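Local coordinates for protein prolyl 4-hydroxylase (PDB 6IUQ) that probably hydroxylates prolyl residues at the 4-position as a 2-oxoglutarate-dependent oxygenase, holding an iron(II) ion in a double-stranded beta-helix core, at residues G7-S12 / K106-D111; E18-K23 / F114-L119; P190-P195 / R323-M328; R245-D250 / L258-R263. All coordinates share one frame; numbering follows the deposited sequence.

Contact 1: residues G7-S12 / K106-D111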
loop_
_atom_site.group_PDB
_atom_site.type_symbol
_atom_site.label_atom_id
_atom_site.label_comp_id
_atom_site.label_asym_id
_atom_site.label_seq_id
_atom_site.Cartn_x
_atom_site.Cartn_y
_atom_site.Cartn_z
ATOM N N GLY A 7 -25.268 -13.434 11.310
ATOM C CA GLY A 7 -25.836 -12.117 11.559
ATOM C C GLY A 7 -25.767 -11.637 12.999
ATOM O O GLY A 7 -26.386 -10.629 13.365
ATOM N N VAL A 8 -25.007 -12.349 13.825
ATOM C CA VAL A 8 -24.870 -11.966 15.221
ATOM C C VAL A 8 -23.416 -11.608 15.488
ATOM O O VAL A 8 -22.505 -12.358 15.135
ATOM C CB VAL A 8 -25.336 -13.091 16.182
ATOM C CG1 VAL A 8 -25.432 -12.562 17.613
ATOM C CG2 VAL A 8 -26.687 -13.655 15.729
ATOM N N TYR A 9 -23.204 -10.451 16.104
ATOM C CA TYR A 9 -21.860 -9.924 16.271
ATOM C C TYR A 9 -21.476 -9.918 17.738
ATOM O O TYR A 9 -22.314 -9.677 18.604
ATOM C CB TYR A 9 -21.765 -8.512 15.670
ATOM C CG TYR A 9 -22.035 -8.498 14.180
ATOM C CD1 TYR A 9 -21.016 -8.744 13.269
ATOM C CD2 TYR A 9 -23.317 -8.270 13.682
ATOM C CE1 TYR A 9 -21.259 -8.756 11.906
ATOM C CE2 TYR A 9 -23.569 -8.283 12.314
ATOM C CZ TYR A 9 -22.535 -8.525 11.437
ATOM O OH TYR A 9 -22.769 -8.526 10.080
ATOM N N LYS A 10 -20.202 -10.173 18.010
ATOM C CA LYS A 10 -19.708 -10.248 19.383
ATOM C C LYS A 10 -19.824 -8.932 20.155
ATOM O O LYS A 10 -19.726 -8.916 21.383
ATOM C CB LYS A 10 -18.249 -10.708 19.385
ATOM C CG LYS A 10 -18.045 -12.109 19.931
ATOM C CD LYS A 10 -17.822 -12.097 21.445
ATOM C CE LYS A 10 -16.464 -11.511 21.815
ATOM N NZ LYS A 10 -16.315 -11.324 23.287
ATOM N N GLU A 11 -20.030 -7.835 19.435
ATOM C CA GLU A 11 -20.036 -6.515 20.050
ATOM C C GLU A 11 -20.977 -5.576 19.305
ATOM O O GLU A 11 -21.134 -5.675 18.094
ATOM C CB GLU A 11 -18.618 -5.947 20.076
ATOM C CG GLU A 11 -18.525 -4.488 20.484
ATOM C CD GLU A 11 -17.087 -4.004 20.560
ATOM O OE1 GLU A 11 -16.850 -2.766 20.455
ATOM O OE2 GLU A 11 -16.201 -4.873 20.727
ATOM N N SER A 12 -21.615 -4.671 20.026
ATOM C CA SER A 12 -22.525 -3.751 19.384
ATOM C C SER A 12 -21.711 -2.757 18.553
ATOM O O SER A 12 -20.592 -2.417 18.921
ATOM C CB SER A 12 -23.395 -3.046 20.426
ATOM O OG SER A 12 -22.704 -1.970 21.020
ATOM N N LYS A 106 -23.349 -12.413 1.125
ATOM C CA LYS A 106 -23.194 -13.214 2.334
ATOM C C LYS A 106 -22.695 -12.398 3.517
ATOM O O LYS A 106 -22.860 -12.819 4.654
ATOM C CB LYS A 106 -22.242 -14.389 2.097
ATOM C CG LYS A 106 -22.655 -15.296 0.946
ATOM C CD LYS A 106 -21.695 -16.467 0.775
ATOM C CE LYS A 106 -22.206 -17.447 -0.286
ATOM N NZ LYS A 106 -23.545 -18.023 0.066
ATOM N N VAL A 107 -22.089 -11.235 3.256
ATOM C CA VAL A 107 -21.418 -10.461 4.311
ATOM C C VAL A 107 -21.785 -8.974 4.300
ATOM O O VAL A 107 -21.077 -8.141 3.721
ATOM C CB VAL A 107 -19.890 -10.612 4.202
ATOM C CG1 VAL A 107 -19.430 -11.909 4.874
ATOM C CG2 VAL A 107 -19.439 -10.580 2.730
ATOM N N PRO A 108 -22.890 -8.630 4.976
ATOM C CA PRO A 108 -23.514 -7.298 4.904
ATOM C C PRO A 108 -22.605 -6.109 5.236
ATOM O O PRO A 108 -22.696 -5.069 4.560
ATOM C CB PRO A 108 -24.657 -7.397 5.931
ATOM C CG PRO A 108 -24.996 -8.839 5.972
ATOM C CD PRO A 108 -23.662 -9.550 5.834
ATOM N N GLU A 109 -21.763 -6.228 6.259
ATOM C CA GLU A 109 -20.884 -5.115 6.586
ATOM C C GLU A 109 -19.785 -4.978 5.535
ATOM O O GLU A 109 -19.373 -3.867 5.198
ATOM C CB GLU A 109 -20.277 -5.273 7.988
ATOM C CG GLU A 109 -21.311 -5.326 9.105
ATOM C CD GLU A 109 -22.286 -4.147 9.064
ATOM O OE1 GLU A 109 -21.862 -2.998 8.783
ATOM O OE2 GLU A 109 -23.495 -4.376 9.299
ATOM N N LEU A 110 -19.293 -6.099 5.023
ATOM C CA LEU A 110 -18.288 -6.020 3.964
ATOM C C LEU A 110 -18.926 -5.519 2.674
ATOM O O LEU A 110 -18.291 -4.789 1.922
ATOM C CB LEU A 110 -17.609 -7.367 3.750
ATOM C CG LEU A 110 -16.626 -7.774 4.849
ATOM C CD1 LEU A 110 -16.168 -9.228 4.673
ATOM C CD2 LEU A 110 -15.429 -6.819 4.879
ATOM N N ASP A 111 -20.187 -5.884 2.433
ATOM C CA ASP A 111 -20.897 -5.427 1.244
ATOM C C ASP A 111 -21.125 -3.916 1.317
ATOM O O ASP A 111 -20.887 -3.198 0.356
ATOM C CB ASP A 111 -22.226 -6.171 1.094
ATOM C CG ASP A 111 -22.908 -5.911 -0.251
ATOM O OD1 ASP A 111 -22.319 -5.215 -1.118
ATOM O OD2 ASP A 111 -24.038 -6.420 -0.445
HETATM O O HOH W 1 -24.959 -6.399 9.797
#
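Y9 points its phenol at E109, bringing the N-terminal loop that precedes helix 17-23 against the first turn of helix 108-115, in the helical layer flanking the double-stranded beta-helix core. The direct meeting is small and confined to the far end of the tyrosine. Y9 OH lies 3.6 Å from E109 CG, the methylene meeting the phenol obliquely, while P108 CD lies more distantly at 4.5 Å from the same hydroxyl. The ring plane and the E109 carboxylate plane stand nearly perpendicular, 81° apart. With E109 CG beside the backbone N (chi1 -60°) the methylene faces the phenol, and a bend at chi2 turns the carboxylate aside, where OE2 forms a salt bridge with R15. The phenol, too, has its main polar partner outside the two segments: Y9 OH is hydrogen-bonded to E55 of helix 46-61, whose carboxylate also accepts the backbone N-H groups of E109 and L110, just after the N-cap residue V107. E55 thus ties the tyrosine to the start of the helix, and F13 packs edge-to-face with the Y9 ring. A water also bridges the side chains, its distance to E109 OE2 doubtfully short; it donates to Y9 OH at 3.1 Å.

Contact 2: residues E18-K23 / F114-L119; sequences ERLHNK and FHSTEL
L20 and H21, neighbours on helix 17-23, meet the aliphatic part of E118 from two directions. L20 CG sits 4.1 Å from E118 CB, and H21 CB approaches E118 CG at 3.8 Å, with the histidine and glutamate side chains crossing at about a right angle. The imidazole adds an oblique contact in which H21 CD2 comes to 3.8 Å from E118 O. With the leucine CG trans to its own N (chi1 -180°), the isobutyl group reaches across to the second segment, where CD2 ends 4.3 Å from S116 OG. No hydrogen bond joins the two segments. The polar end of E118 is instead held within its own segment: S116 OG donates to E118 OE1 at 2.8 Å, on the anti lone pair of that oxygen, so the serine helps to fix the carboxylate while CB and CG are left to face helix 17-23. Farther out, Y17 touches both S116 and E118, and L20 also packs on C43 and F44. F114 O accepts from R139 of strand 139-146, linking this segment to the large sheet. The arrangement is helix packing against the break between helices 108-115 and 118-126, in the helical part flanking the double-stranded beta-helix core.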
loop_
_atom_site.group_PDB
_atom_site.type_symbol
_atom_site.label_atom_id
_atom_site.label_comp_id
_atom_site.label_asym_id
_atom_site.label_seq_id
_atom_site.Cartn_x
_atom_site.Cartn_y
_atom_site.Cartn_z
ATOM N N GLU A 18 -20.284 8.813 8.529
ATOM C CA GLU A 18 -19.824 10.168 8.793
ATOM C C GLU A 18 -18.493 10.187 9.548
ATOM O O GLU A 18 -17.632 11.018 9.269
ATOM C CB GLU A 18 -20.890 10.946 9.574
ATOM C CG GLU A 18 -20.353 12.209 10.231
ATOM C CD GLU A 18 -21.439 13.201 10.603
ATOM O OE1 GLU A 18 -22.631 12.811 10.619
ATOM O OE2 GLU A 18 -21.091 14.374 10.872
ATOM N N ARG A 19 -18.324 9.278 10.502
ATOM C CA ARG A 19 -17.042 9.138 11.192
ATOM C C ARG A 19 -15.942 8.889 10.149
ATOM O O ARG A 19 -14.901 9.549 10.156
ATOM C CB ARG A 19 -17.090 7.999 12.223
ATOM C CG ARG A 19 -15.761 7.716 12.905
ATOM C CD ARG A 19 -15.771 6.414 13.709
ATOM N NE ARG A 19 -14.498 6.216 14.409
ATOM C CZ ARG A 19 -14.386 6.003 15.719
ATOM N NH1 ARG A 19 -15.471 5.945 16.478
ATOM N NH2 ARG A 19 -13.191 5.848 16.269
ATOM N N LEU A 20 -16.205 7.959 9.234
ATOM C CA LEU A 20 -15.248 7.598 8.200
ATOM C C LEU A 20 -14.914 8.808 7.353
ATOM O O LEU A 20 -13.743 9.139 7.154
ATOM C CB LEU A 20 -15.805 6.471 7.341
ATOM C CG LEU A 20 -14.928 5.959 6.211
ATOM C CD1 LEU A 20 -13.482 5.764 6.680
ATOM C CD2 LEU A 20 -15.517 4.656 5.677
ATOM N N HIS A 21 -15.946 9.494 6.882
ATOM C CA HIS A 21 -15.736 10.695 6.097
ATOM C C HIS A 21 -14.923 11.735 6.867
ATOM O O HIS A 21 -14.007 12.343 6.308
ATOM C CB HIS A 21 -17.069 11.300 5.656
ATOM C CG HIS A 21 -16.923 12.281 4.536
ATOM N ND1 HIS A 21 -16.587 13.600 4.743
ATOM C CD2 HIS A 21 -17.036 12.125 3.196
ATOM C CE1 HIS A 21 -16.507 14.220 3.578
ATOM N NE2 HIS A 21 -16.780 13.348 2.624
ATOM N N ASN A 22 -15.234 11.940 8.147
ATOM C CA ASN A 22 -14.500 12.941 8.925
ATOM C C ASN A 22 -13.064 12.507 9.225
ATOM O O ASN A 22 -12.177 13.341 9.393
ATOM C CB ASN A 22 -15.227 13.258 10.234
ATOM C CG ASN A 22 -16.562 13.951 10.004
ATOM O OD1 ASN A 22 -16.791 14.551 8.953
ATOM N ND2 ASN A 22 -17.448 13.871 10.987
ATOM N N LYS A 23 -12.827 11.206 9.318
ATOM C CA LYS A 23 -11.454 10.744 9.536
ATOM C C LYS A 23 -10.593 11.049 8.317
ATOM O O LYS A 23 -9.425 11.364 8.456
ATOM C CB LYS A 23 -11.408 9.256 9.842
ATOM C CG LYS A 23 -11.881 8.922 11.213
ATOM C CD LYS A 23 -10.938 9.504 12.237
ATOM C CE LYS A 23 -11.223 8.923 13.606
ATOM N NZ LYS A 23 -10.066 9.191 14.504
ATOM N N PHE A 114 -17.997 -2.217 0.646
ATOM C CA PHE A 114 -17.709 -2.217 -0.782
ATOM C C PHE A 114 -18.443 -1.084 -1.500
ATOM O O PHE A 114 -17.897 -0.468 -2.389
ATOM C CB PHE A 114 -18.081 -3.554 -1.421
ATOM C CG PHE A 114 -17.867 -3.588 -2.912
ATOM C CD1 PHE A 114 -16.647 -3.993 -3.439
ATOM C CD2 PHE A 114 -18.879 -3.214 -3.791
ATOM C CE1 PHE A 114 -16.442 -4.026 -4.812
ATOM C CE2 PHE A 114 -18.675 -3.233 -5.161
ATOM C CZ PHE A 114 -17.458 -3.643 -5.672
ATOM N N HIS A 115 -19.672 -0.807 -1.091
ATOM C CA HIS A 115 -20.504 0.195 -1.744
ATOM C C HIS A 115 -20.307 1.595 -1.192
ATOM O O HIS A 115 -20.776 2.578 -1.760
ATOM C CB HIS A 115 -21.984 -0.197 -1.618
ATOM C CG HIS A 115 -22.395 -1.278 -2.570
ATOM N ND1 HIS A 115 -22.707 -2.555 -2.160
ATOM C CD2 HIS A 115 -22.531 -1.269 -3.919
ATOM C CE1 HIS A 115 -23.031 -3.283 -3.216
ATOM N NE2 HIS A 115 -22.929 -2.527 -4.293
ATOM N N SER A 116 -19.617 1.697 -0.071
ATOM C CA SER A 116 -19.357 3.009 0.501
ATOM C C SER A 116 -18.484 3.866 -0.419
ATOM O O SER A 116 -17.541 3.375 -1.044
ATOM C CB SER A 116 -18.698 2.862 1.871
ATOM O OG SER A 116 -18.085 4.076 2.236
ATOM N N THR A 117 -18.811 5.149 -0.516
ATOM C CA THR A 117 -18.020 6.069 -1.325
ATOM C C THR A 117 -17.391 7.185 -0.507
ATOM O O THR A 117 -16.949 8.194 -1.077
ATOM C CB THR A 117 -18.861 6.740 -2.423
ATOM O OG1 THR A 117 -19.944 7.458 -1.814
ATOM C CG2 THR A 117 -19.380 5.717 -3.402
ATOM N N GLU A 118 -17.364 7.022 0.815
ATOM C CA GLU A 118 -16.849 8.070 1.699
ATOM C C GLU A 118 -15.388 8.372 1.375
ATOM O O GLU A 118 -14.995 9.536 1.244
ATOM C CB GLU A 118 -17.010 7.666 3.164
ATOM C CG GLU A 118 -18.308 8.187 3.788
ATOM C CD GLU A 118 -19.553 7.645 3.090
ATOM O OE1 GLU A 118 -19.578 6.429 2.772
ATOM O OE2 GLU A 118 -20.505 8.430 2.853
ATOM N N LEU A 119 -14.604 7.315 1.197
ATOM C CA LEU A 119 -13.203 7.451 0.873
ATOM C C LEU A 119 -13.022 8.168 -0.458
ATOM O O LEU A 119 -12.260 9.122 -0.554
ATOM C CB LEU A 119 -12.555 6.071 0.847
ATOM C CG LEU A 119 -11.041 5.919 0.803
ATOM C CD1 LEU A 119 -10.341 6.872 1.789
ATOM C CD2 LEU A 119 -10.734 4.471 1.131
#

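Contact 3: residues P190-P195 / R323-M328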
loop_
_atom_site.group_PDB
_atom_site.type_symbol
_atom_site.label_atom_id
_atom_site.label_comp_id
_atom_site.label_asym_id
_atom_site.label_seq_id
_atom_site.Cartn_x
_atom_site.Cartn_y
_atom_site.Cartn_z
ATOM N N PRO A 190 9.619 6.074 1.894
ATOM C CA PRO A 190 9.534 7.368 1.199
ATOM C C PRO A 190 10.903 7.644 0.568
ATOM O O PRO A 190 11.908 7.554 1.281
ATOM C CB PRO A 190 9.198 8.371 2.319
ATOM C CG PRO A 190 8.721 7.537 3.459
ATOM C CD PRO A 190 9.344 6.182 3.338
ATOM N N PHE A 191 10.941 7.926 -0.733
ATOM C CA PHE A 191 12.163 7.745 -1.516
ATOM C C PHE A 191 13.311 8.600 -0.966
ATOM O O PHE A 191 13.189 9.825 -0.848
ATOM C CB PHE A 191 11.891 8.067 -3.002
ATOM C CG PHE A 191 12.854 7.402 -3.979
ATOM C CD1 PHE A 191 12.895 6.025 -4.110
ATOM C CD2 PHE A 191 13.686 8.161 -4.779
ATOM C CE1 PHE A 191 13.753 5.420 -5.009
ATOM C CE2 PHE A 191 14.562 7.553 -5.683
ATOM C CZ PHE A 191 14.591 6.189 -5.794
ATOM N N LEU A 192 14.409 7.922 -0.615
ATOM C CA LEU A 192 15.630 8.521 -0.049
ATOM C C LEU A 192 15.474 9.044 1.389
ATOM O O LEU A 192 16.393 9.649 1.904
ATOM C CB LEU A 192 16.152 9.664 -0.937
ATOM C CG LEU A 192 16.290 9.417 -2.445
ATOM C CD1 LEU A 192 16.909 10.640 -3.078
ATOM C CD2 LEU A 192 17.118 8.150 -2.755
ATOM N N GLN A 193 14.335 8.812 2.039
ATOM C CA GLN A 193 14.152 9.235 3.431
ATOM C C GLN A 193 14.405 8.074 4.356
ATOM O O GLN A 193 14.716 6.983 3.911
ATOM C CB GLN A 193 12.733 9.756 3.694
ATOM C CG GLN A 193 12.234 10.819 2.732
ATOM C CD GLN A 193 13.234 11.924 2.525
ATOM O OE1 GLN A 193 13.515 12.292 1.390
ATOM N NE2 GLN A 193 13.789 12.456 3.611
ATOM N N GLN A 194 14.243 8.298 5.649
ATOM C CA GLN A 194 14.264 7.208 6.607
ATOM C C GLN A 194 13.038 6.345 6.393
ATOM O O GLN A 194 11.955 6.872 6.156
ATOM C CB GLN A 194 14.309 7.743 8.043
ATOM C CG GLN A 194 15.711 7.911 8.604
ATOM C CD GLN A 194 16.587 6.651 8.435
ATOM O OE1 GLN A 194 17.172 6.396 7.363
ATOM N NE2 GLN A 194 16.638 5.839 9.479
ATOM N N PRO A 195 13.201 5.022 6.464
ATOM C CA PRO A 195 12.050 4.120 6.337
ATOM C C PRO A 195 11.061 4.312 7.485
ATOM O O PRO A 195 11.420 4.780 8.572
ATOM C CB PRO A 195 12.685 2.724 6.396
ATOM C CG PRO A 195 14.134 2.936 6.101
ATOM C CD PRO A 195 14.464 4.288 6.640
ATOM N N ARG A 323 22.087 7.089 -3.771
ATOM C CA ARG A 323 22.373 6.259 -2.606
ATOM C C ARG A 323 23.151 7.065 -1.568
ATOM O O ARG A 323 22.940 6.911 -0.370
ATOM C CB ARG A 323 23.135 5.002 -3.012
ATOM C CG ARG A 323 22.257 4.013 -3.755
ATOM C CD ARG A 323 23.065 2.884 -4.332
ATOM N NE ARG A 323 23.879 2.289 -3.289
ATOM C CZ ARG A 323 23.485 1.309 -2.484
ATOM N NH1 ARG A 323 22.270 0.776 -2.601
ATOM N NH2 ARG A 323 24.318 0.852 -1.561
ATOM N N ASP A 324 24.026 7.952 -2.034
ATOM C CA ASP A 324 24.751 8.859 -1.143
ATOM C C ASP A 324 23.827 9.844 -0.394
ATOM O O ASP A 324 24.031 10.129 0.785
ATOM C CB ASP A 324 25.796 9.632 -1.938
ATOM C CG ASP A 324 27.054 8.815 -2.198
ATOM O OD1 ASP A 324 27.438 8.031 -1.302
ATOM O OD2 ASP A 324 27.649 8.955 -3.297
ATOM N N VAL A 325 22.821 10.369 -1.083
ATOM C CA VAL A 325 21.826 11.229 -0.453
ATOM C C VAL A 325 21.077 10.475 0.642
ATOM O O VAL A 325 20.834 10.992 1.733
ATOM C CB VAL A 325 20.809 11.750 -1.476
ATOM C CG1 VAL A 325 19.690 12.480 -0.765
ATOM C CG2 VAL A 325 21.492 12.654 -2.503
ATOM N N ARG A 326 20.721 9.237 0.336
ATOM C CA ARG A 326 20.046 8.370 1.279
ATOM C C ARG A 326 20.884 8.136 2.540
ATOM O O ARG A 326 20.378 8.222 3.662
ATOM C CB ARG A 326 19.719 7.040 0.603
ATOM C CG ARG A 326 18.516 6.358 1.180
ATOM C CD ARG A 326 18.363 4.960 0.629
ATOM N NE ARG A 326 17.973 4.071 1.717
ATOM C CZ ARG A 326 18.090 2.752 1.682
ATOM N NH1 ARG A 326 18.585 2.158 0.601
ATOM N NH2 ARG A 326 17.716 2.040 2.736
ATOM N N ALA A 327 22.166 7.827 2.346
ATOM C CA ALA A 327 23.084 7.596 3.454
ATOM C C ALA A 327 23.272 8.849 4.315
ATOM O O ALA A 327 23.549 8.737 5.504
ATOM C CB ALA A 327 24.420 7.116 2.935
HETATM N N MSE A 328 23.131 10.034 3.722
HETATM C CA MSE A 328 23.266 11.280 4.483
HETATM C C MSE A 328 22.004 11.627 5.275
HETATM O O MSE A 328 22.069 12.356 6.258
HETATM C CB MSE A 328 23.644 12.442 3.560
HETATM C CG MSE A 328 25.158 12.559 3.316
HETATM SE SE MSE A 328 25.689 13.287 1.569
HETATM C CE MSE A 328 26.734 11.780 0.868
HETATM O O HOH W 2 16.888 4.740 4.367
#
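L192 occupies the third position of the type II beta turn P190-Q193, in the hairpin connection between antiparallel strands 186-189 and 196-198, and this turn rests on the last residues of helix 313-328. The turn is closed by Q193 N bonding to P190 O, and the positive phi of L192 (70°) belongs to its place there. Two helix residues receive it. L192 CD1 meets V325 CG1 at 4.1 Å, the two side chains passing each other at a slant, while R326 sets CG against the L192 backbone, 3.8 Å from L192 CA. The other leucine methyl, CD2, covers one face of the F191 ring, 3.9 Å above its plane and toward the rim. R326 extends past the leucine, and its NE donates to a water at 2.9 Å that lies in the guanidinium plane; the water in turn donates to Q193 O at 3.2 Å and weakly to Q194 OE1. At its end R326 forms a salt bridge with E278, while L192 N and O bond to Y275 and N329. The join is thus of mixed character: leucine and valine methyls supply the apolar part, and the polar link from R326 to the turn runs through water instead of a direct bond.

Contact 4: residues R245-D250 / L258-R263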
loop_
_atom_site.group_PDB
_atom_site.type_symbol
_atom_site.label_atom_id
_atom_site.label_comp_id
_atom_site.label_asym_id
_atom_site.label_seq_id
_atom_site.Cartn_x
_atom_site.Cartn_y
_atom_site.Cartn_z
ATOM N N ARG A 245 12.866 16.185 -14.644
ATOM C CA ARG A 245 13.386 17.463 -15.124
ATOM C C ARG A 245 14.610 17.867 -14.328
ATOM O O ARG A 245 14.601 17.793 -13.103
ATOM C CB ARG A 245 12.353 18.587 -15.018
ATOM C CG ARG A 245 10.952 18.258 -15.492
ATOM C CD ARG A 245 10.106 19.533 -15.684
ATOM N NE ARG A 245 10.064 20.432 -14.522
ATOM C CZ ARG A 245 9.296 20.239 -13.449
ATOM N NH1 ARG A 245 8.543 19.152 -13.366
ATOM N NH2 ARG A 245 9.295 21.116 -12.447
ATOM N N LEU A 246 15.652 18.301 -15.030
ATOM C CA LEU A 246 16.729 19.071 -14.413
ATOM C C LEU A 246 16.633 20.530 -14.858
ATOM O O LEU A 246 16.696 20.827 -16.049
ATOM C CB LEU A 246 18.108 18.513 -14.776
ATOM C CG LEU A 246 19.252 19.378 -14.227
ATOM C CD1 LEU A 246 19.238 19.362 -12.702
ATOM C CD2 LEU A 246 20.624 18.960 -14.760
ATOM N N THR A 247 16.492 21.441 -13.906
ATOM C CA THR A 247 16.271 22.832 -14.234
ATOM C C THR A 247 17.441 23.660 -13.752
ATOM O O THR A 247 18.246 23.182 -12.961
ATOM C CB THR A 247 14.965 23.357 -13.592
ATOM O OG1 THR A 247 15.070 23.275 -12.162
ATOM C CG2 THR A 247 13.779 22.536 -14.039
ATOM N N GLN A 248 17.512 24.910 -14.194
ATOM C CA GLN A 248 18.577 25.820 -13.779
ATOM C C GLN A 248 18.566 26.100 -12.276
ATOM O O GLN A 248 19.628 26.194 -11.659
ATOM C CB GLN A 248 18.473 27.133 -14.564
ATOM C CG GLN A 248 19.479 28.205 -14.161
ATOM C CD GLN A 248 19.499 29.383 -15.134
ATOM O OE1 GLN A 248 18.814 29.375 -16.169
ATOM N NE2 GLN A 248 20.283 30.401 -14.803
ATOM N N SER A 249 17.370 26.229 -11.696
ATOM C CA SER A 249 17.207 26.440 -10.244
ATOM C C SER A 249 17.735 25.271 -9.409
ATOM O O SER A 249 18.161 25.453 -8.269
ATOM C CB SER A 249 15.729 26.654 -9.887
ATOM O OG SER A 249 15.039 27.310 -10.938
ATOM N N ASP A 250 17.671 24.066 -9.968
ATOM C CA ASP A 250 18.159 22.884 -9.265
ATOM C C ASP A 250 19.640 22.997 -8.951
ATOM O O ASP A 250 20.097 22.507 -7.918
ATOM C CB ASP A 250 17.906 21.619 -10.075
ATOM C CG ASP A 250 16.432 21.294 -10.192
ATOM O OD1 ASP A 250 15.677 21.615 -9.246
ATOM O OD2 ASP A 250 16.031 20.710 -11.225
ATOM N N LEU A 258 15.559 16.689 -5.635
ATOM C CA LEU A 258 15.340 15.433 -4.915
ATOM C C LEU A 258 13.882 15.313 -4.483
ATOM O O LEU A 258 13.305 14.227 -4.522
ATOM C CB LEU A 258 16.265 15.334 -3.701
ATOM C CG LEU A 258 17.730 15.223 -4.131
ATOM C CD1 LEU A 258 18.703 15.205 -2.944
ATOM C CD2 LEU A 258 17.904 13.986 -5.008
ATOM N N GLU A 259 13.287 16.447 -4.105
ATOM C CA GLU A 259 11.906 16.490 -3.655
ATOM C C GLU A 259 10.916 16.134 -4.784
ATOM O O GLU A 259 9.959 15.395 -4.551
ATOM C CB GLU A 259 11.606 17.869 -3.057
ATOM C CG GLU A 259 10.407 17.936 -2.120
ATOM C CD GLU A 259 10.615 17.249 -0.761
ATOM O OE1 GLU A 259 11.588 16.477 -0.551
ATOM O OE2 GLU A 259 9.765 17.489 0.111
ATOM N N ARG A 260 11.158 16.606 -6.007
ATOM C CA ARG A 260 10.324 16.186 -7.144
ATOM C C ARG A 260 10.489 14.686 -7.430
ATOM O O ARG A 260 9.535 14.003 -7.813
ATOM C CB ARG A 260 10.655 16.986 -8.411
ATOM C CG ARG A 260 10.331 18.472 -8.304
ATOM C CD ARG A 260 10.237 19.154 -9.674
ATOM N NE ARG A 260 11.393 18.906 -10.526
ATOM C CZ ARG A 260 12.549 19.562 -10.447
ATOM N NH1 ARG A 260 12.719 20.514 -9.539
ATOM N NH2 ARG A 260 13.545 19.255 -11.271
ATOM N N LEU A 261 11.703 14.181 -7.241
ATOM C CA LEU A 261 11.995 12.763 -7.429
ATOM C C LEU A 261 11.229 11.920 -6.420
ATOM O O LEU A 261 10.612 10.919 -6.783
ATOM C CB LEU A 261 13.505 12.508 -7.311
ATOM C CG LEU A 261 14.047 11.097 -7.522
ATOM C CD1 LEU A 261 13.412 10.435 -8.740
ATOM C CD2 LEU A 261 15.559 11.149 -7.690
ATOM N N ARG A 262 11.253 12.356 -5.159
ATOM C CA ARG A 262 10.601 11.645 -4.080
ATOM C C ARG A 262 9.113 11.414 -4.358
ATOM O O ARG A 262 8.559 10.375 -3.972
ATOM C CB ARG A 262 10.789 12.407 -2.761
ATOM C CG ARG A 262 10.148 11.740 -1.567
ATOM C CD ARG A 262 10.374 12.488 -0.237
ATOM N NE ARG A 262 9.766 13.824 -0.211
ATOM C CZ ARG A 262 8.466 14.056 -0.080
ATOM N NH1 ARG A 262 7.623 13.034 -0.012
ATOM N NH2 ARG A 262 7.995 15.301 -0.053
ATOM N N ARG A 263 8.481 12.366 -5.052
ATOM C CA ARG A 263 7.034 12.342 -5.276
ATOM C C ARG A 263 6.664 11.959 -6.693
ATOM O O ARG A 263 5.535 12.170 -7.125
ATOM C CB ARG A 263 6.418 13.708 -4.962
ATOM C CG ARG A 263 6.670 14.176 -3.543
ATOM C CD ARG A 263 5.996 15.497 -3.262
ATOM N NE ARG A 263 4.551 15.376 -3.385
ATOM C CZ ARG A 263 3.853 15.871 -4.400
ATOM N NH1 ARG A 263 4.477 16.541 -5.355
ATOM N NH2 ARG A 263 2.537 15.709 -4.450
HETATM O O HOH W 3 11.650 16.266 -12.161
#
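R260 and D250 form a salt bridge between helix 254-262 and the loop before it. The side chains come from opposite directions and meet end-on, carboxylate and guanidinium 20° from coplanar: NH2 of R260 donates to D250 OD2 at 2.9 Å in a nearly straight bond (176°), and NH1 donates to D250 OD1 at 3.2 Å on its syn lone pair. D250 OD2 has a second firm donor, T247 N, which approaches from above the carboxylate plane and fixes the acid within its own loop. Among bonds to the backbone, R260 NH2 also reaches R245 O at 2.6 Å, short but clearly bent at the hydrogen, so this one nitrogen grips both ends of the loop segment; the carbonyl is met from above its plane. A water accepts from R260 NE and R245 N. The third interaction is an offset stack: the R245 guanidinium, brought back by a bend at chi3, sets one face over R260 NE, the planes tilted by 29° and the centres 4.5 Å apart. D250 probably offsets the closeness of these like charges. At this surface site the loop following strand 224-232 leads into helix 254-262: L246 and D250 lean on W254 and F257 of that helix, whose L258 and L261 pack on helix 313-328.

Contacts 1 and 2 lie on the same side of the chain's centre, about 17 Å apart between centres, at the two ends of helix 108-115: the N-terminal loop meets its first turn, and helix 17-23 meets the break that follows it. Contacts 3 and 4 are about 15 Å apart between centres and touch: L258 of contact 4 packs on L192 and V325 of contact 3. Contacts 1 and 3 fall on opposite sides of the centre. The first three are partly buried, and none has a direct hydrogen bond between its segments; contact 2 is van der Waals packing. Water bridges contacts 1, 3 and 4, but only in surface contact 4 does it accompany direct, charged arginine bonds.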